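Local coordinates for protein AmbC (Sorangium cellulosum, PDB 5O15) that probably catalyses both dehydration and ring closure of a polyketide intermediate in ambruticin biosynthesis, forming a heterocycle, at residues 262-273 with 287-295. Residues are numbered along the deposited sequence; the frame is centred on the assembly and turned at random. Where two conformers were deposited one is given.
Sequences EDASDGDQLAAS and AGTFRARWA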
loop_
_atom_site.group_PDB
_atom_site.type_symbol
_atom_site.label_atom_id
_atom_site.label_comp_id
_atom_site.label_asym_id
_atom_site.label_seq_id
_atom_site.Cartn_x
_atom_site.Cartn_y
_atom_site.Cartn_z
ATOM N N GLU A 262 15.172 7.614 2.325
ATOM C CA GLU A 262 16.512 7.079 2.521
ATOM C C GLU A 262 17.428 7.601 1.426
ATOM O O GLU A 262 17.006 7.776 0.282
ATOM C CB GLU A 262 16.473 5.555 2.413
ATOM C CG GLU A 262 16.472 4.817 3.733
ATOM C CD GLU A 262 16.608 3.315 3.542
ATOM O OE1 GLU A 262 15.889 2.553 4.224
ATOM O OE2 GLU A 262 17.427 2.902 2.691
ATOM N N ASP A 263 18.672 7.904 1.783
ATOM C CA ASP A 263 19.651 8.272 0.766
ATOM C C ASP A 263 19.823 7.113 -0.208
ATOM O O ASP A 263 20.195 6.007 0.191
ATOM C CB ASP A 263 20.984 8.636 1.417
ATOM C CG ASP A 263 20.923 9.953 2.175
ATOM O OD1 ASP A 263 20.220 10.882 1.713
ATOM O OD2 ASP A 263 21.577 10.063 3.235
ATOM N N ALA A 264 19.549 7.371 -1.487
ATOM C CA ALA A 264 19.427 6.316 -2.493
ATOM C C ALA A 264 20.814 5.879 -2.949
ATOM O O ALA A 264 21.485 6.584 -3.705
ATOM C CB ALA A 264 18.588 6.807 -3.669
ATOM N N SER A 265 21.246 4.703 -2.497
ATOM C CA SER A 265 22.482 4.103 -2.984
ATOM C C SER A 265 22.301 3.390 -4.323
ATOM O O SER A 265 23.242 2.744 -4.800
ATOM C CB SER A 265 23.048 3.130 -1.942
ATOM O OG SER A 265 22.176 2.030 -1.733
ATOM N N ASP A 266 21.120 3.494 -4.933
ATOM C CA ASP A 266 20.837 2.873 -6.221
ATOM C C ASP A 266 19.987 3.847 -7.021
ATOM O O ASP A 266 18.866 4.166 -6.619
ATOM C CB ASP A 266 20.095 1.545 -6.031
ATOM C CG ASP A 266 19.929 0.775 -7.327
ATOM O OD1 ASP A 266 19.870 1.413 -8.401
ATOM O OD2 ASP A 266 19.849 -0.469 -7.272
ATOM N N GLY A 267 20.519 4.311 -8.152
ATOM C CA GLY A 267 19.885 5.388 -8.895
ATOM C C GLY A 267 18.523 5.043 -9.463
ATOM O O GLY A 267 17.743 5.949 -9.768
ATOM N N ASP A 268 18.223 3.759 -9.628
ATOM C CA ASP A 268 16.942 3.341 -10.180
ATOM C C ASP A 268 15.899 3.069 -9.103
ATOM O O ASP A 268 14.784 2.644 -9.430
ATOM C CB ASP A 268 17.128 2.095 -11.060
ATOM C CG ASP A 268 18.120 2.317 -12.187
ATOM O OD1 ASP A 268 18.223 3.458 -12.674
ATOM O OD2 ASP A 268 18.798 1.351 -12.594
ATOM N N GLN A 269 16.214 3.333 -7.836
ATOM C CA GLN A 269 15.318 2.994 -6.742
ATOM C C GLN A 269 15.069 4.188 -5.837
ATOM O O GLN A 269 15.866 5.122 -5.752
ATOM C CB GLN A 269 15.883 1.882 -5.875
ATOM C CG GLN A 269 15.976 0.571 -6.580
ATOM C CD GLN A 269 16.307 -0.556 -5.643
ATOM O OE1 GLN A 269 16.226 -0.428 -4.419
ATOM N NE2 GLN A 269 16.670 -1.676 -6.214
ATOM N N LEU A 270 13.937 4.111 -5.156
ATOM C CA LEU A 270 13.501 5.050 -4.142
ATOM C C LEU A 270 13.158 4.227 -2.913
ATOM O O LEU A 270 12.576 3.145 -3.032
ATOM C CB LEU A 270 12.248 5.781 -4.653
ATOM C CG LEU A 270 11.624 6.949 -3.919
ATOM C CD1 LEU A 270 12.631 8.059 -3.715
ATOM C CD2 LEU A 270 10.441 7.418 -4.749
ATOM N N ALA A 271 13.515 4.726 -1.732
ATOM C CA ALA A 271 13.258 4.000 -0.495
ATOM C C ALA A 271 12.920 5.003 0.595
ATOM O O ALA A 271 13.484 6.095 0.638
ATOM C CB ALA A 271 14.458 3.138 -0.067
ATOM N N ALA A 272 11.992 4.634 1.471
ATOM C CA ALA A 272 11.546 5.522 2.529
ATOM C C ALA A 272 10.878 4.702 3.627
ATOM O O ALA A 272 10.428 3.586 3.404
ATOM C CB ALA A 272 10.568 6.556 1.981
ATOM N N SER A 273 10.779 5.299 4.815
ATOM C CA SER A 273 9.907 4.833 5.884
ATOM C C SER A 273 8.640 5.676 5.882
ATOM O O SER A 273 8.634 6.824 5.407
ATOM C CB SER A 273 10.592 4.946 7.260
ATOM O OG SER A 273 10.843 6.314 7.585
ATOM N N ALA A 287 5.408 1.775 8.404
ATOM C CA ALA A 287 6.165 0.893 7.531
ATOM C C ALA A 287 7.634 1.230 7.677
ATOM O O ALA A 287 8.046 2.365 7.376
ATOM C CB ALA A 287 5.739 1.013 6.071
ATOM N N GLY A 288 8.425 0.291 8.179
ATOM C CA GLY A 288 9.827 0.574 8.386
ATOM C C GLY A 288 10.542 0.900 7.097
ATOM O O GLY A 288 11.389 1.796 7.056
ATOM N N THR A 289 10.193 0.199 6.029
ATOM C CA THR A 289 10.753 0.437 4.712
ATOM C C THR A 289 9.698 0.185 3.647
ATOM O O THR A 289 8.887 -0.755 3.732
ATOM C CB THR A 289 11.969 -0.468 4.415
ATOM O OG1 THR A 289 12.844 -0.518 5.555
ATOM C CG2 THR A 289 12.751 0.073 3.225
ATOM N N PHE A 290 9.755 1.027 2.646
ATOM C CA PHE A 290 9.096 0.857 1.367
ATOM C C PHE A 290 10.182 1.015 0.313
ATOM O O PHE A 290 10.998 1.929 0.432
ATOM C CB PHE A 290 8.084 2.098 1.244
ATOM C CG PHE A 290 7.609 2.357 -0.144
ATOM C CD1 PHE A 290 6.627 1.582 -0.704
ATOM C CD2 PHE A 290 8.108 3.431 -0.887
ATOM C CE1 PHE A 290 6.191 1.815 -1.977
ATOM C CE2 PHE A 290 7.675 3.654 -2.173
ATOM C CZ PHE A 290 6.713 2.844 -2.715
ATOM N N ARG A 291 10.209 0.156 -0.711
ATOM C CA ARG A 291 11.189 0.276 -1.784
ATOM C C ARG A 291 10.484 0.237 -3.118
ATOM O O ARG A 291 9.629 -0.629 -3.334
ATOM C CB ARG A 291 12.197 -0.858 -1.742
ATOM C CG ARG A 291 12.940 -0.927 -0.467
ATOM C CD ARG A 291 14.208 -1.713 -0.657
ATOM N NE ARG A 291 14.816 -2.026 0.622
ATOM C CZ ARG A 291 15.610 -1.204 1.303
ATOM N NH1 ARG A 291 15.908 -0.000 0.829
ATOM N NH2 ARG A 291 16.109 -1.594 2.467
ATOM N N ALA A 292 10.869 1.149 -4.010
ATOM C CA ALA A 292 10.297 1.222 -5.340
ATOM C C ALA A 292 11.408 1.301 -6.369
ATOM O O ALA A 292 12.513 1.755 -6.076
ATOM C CB ALA A 292 9.418 2.468 -5.480
ATOM N N ARG A 293 11.092 0.852 -7.577
ATOM C CA ARG A 293 12.002 0.893 -8.707
ATOM C C ARG A 293 11.308 1.546 -9.889
ATOM O O ARG A 293 10.150 1.239 -10.167
ATOM C CB ARG A 293 12.392 -0.542 -9.097
ATOM C CG ARG A 293 13.324 -0.661 -10.256
ATOM C CD ARG A 293 13.678 -2.119 -10.545
ATOM N NE ARG A 293 14.423 -2.750 -9.457
ATOM C CZ ARG A 293 13.952 -3.692 -8.641
ATOM N NH1 ARG A 293 12.707 -4.143 -8.760
ATOM N NH2 ARG A 293 14.741 -4.202 -7.703
ATOM N N TRP A 294 12.030 2.416 -10.589
ATOM C CA TRP A 294 11.481 3.065 -11.774
ATOM C C TRP A 294 11.096 2.044 -12.834
ATOM O O TRP A 294 11.853 1.109 -13.112
ATOM C CB TRP A 294 12.499 4.051 -12.340
ATOM C CG TRP A 294 12.601 5.315 -11.541
ATOM C CD1 TRP A 294 13.345 5.528 -10.412
ATOM C CD2 TRP A 294 11.915 6.531 -11.801
ATOM N NE1 TRP A 294 13.177 6.822 -9.971
ATOM C CE2 TRP A 294 12.298 7.452 -10.811
ATOM C CE3 TRP A 294 11.021 6.939 -12.791
ATOM C CZ2 TRP A 294 11.825 8.744 -10.783
ATOM C CZ3 TRP A 294 10.546 8.238 -12.760
ATOM C CH2 TRP A 294 10.944 9.119 -11.757
ATOM N N ALA A 295 9.908 2.221 -13.413
ATOM C CA ALA A 295 9.376 1.310 -14.421
ATOM C C ALA A 295 8.800 2.122 -15.577
ATOM O O ALA A 295 8.186 3.178 -15.373
ATOM C CB ALA A 295 8.242 0.462 -13.845
HETATM O O HOH W 1 13.699 3.292 5.714
HETATM O O HOH W 2 16.962 -1.442 -9.622
#
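Strands 269-273 and 289-295 run antiparallel, pairing L270 with A292 and A272 with F290 as hydrogen-bonded pairs and Q269 with R293 and A271 with R291 as non-hydrogen-bonded ones. L270 N gives to A292 O (2.9 Å) and A292 N returns to L270 O, while W294 N donates to D268 O at 3.0 Å, where the Asx turn in which D266 OD1 accepts from D268 N leads into the strand. CA-H...O contacts, such as Q269 CA to A292 O, fill in between the bonds. The face of Q269, A271, R291 and R293 carries long polar side chains round the methyl of A271. R291, extended from CG to NE, brings NH1 3.6 Å from A271 CB; E262 OE2 approaches the edge of the guanidinium in a long salt bridge of 3.8 Å from NH1, the carboxylate plane turned 76° from it, and T289 CG2 sits over the centre of one guanidinium face. E262 OE1 also takes a bond from a water that donates to G288 O. Q269 and R293 lie alongside each other, pointing the same way, with amide and guanidinium planes nearly perpendicular (86°); R293 NE donates to a second water, 2.9 Å away in the guanidinium plane, and Q269 NE2 binds that water weakly. The opposite face is apolar: L270 CB meets A292 CB at 4.4 Å, and L270 and F290 pack on helix 211-225. W294 CD1 brings the ring edge to D268 O (3.4 Å), while R233, which makes a cation-pi contact with the indole, also forms a salt bridge with D268 OD1. This is a beta hairpin of the double hotdog fold, in each half of which a curved antiparallel sheet wraps round a helix, here helix 211-225, against which the apolar face of both strands packs.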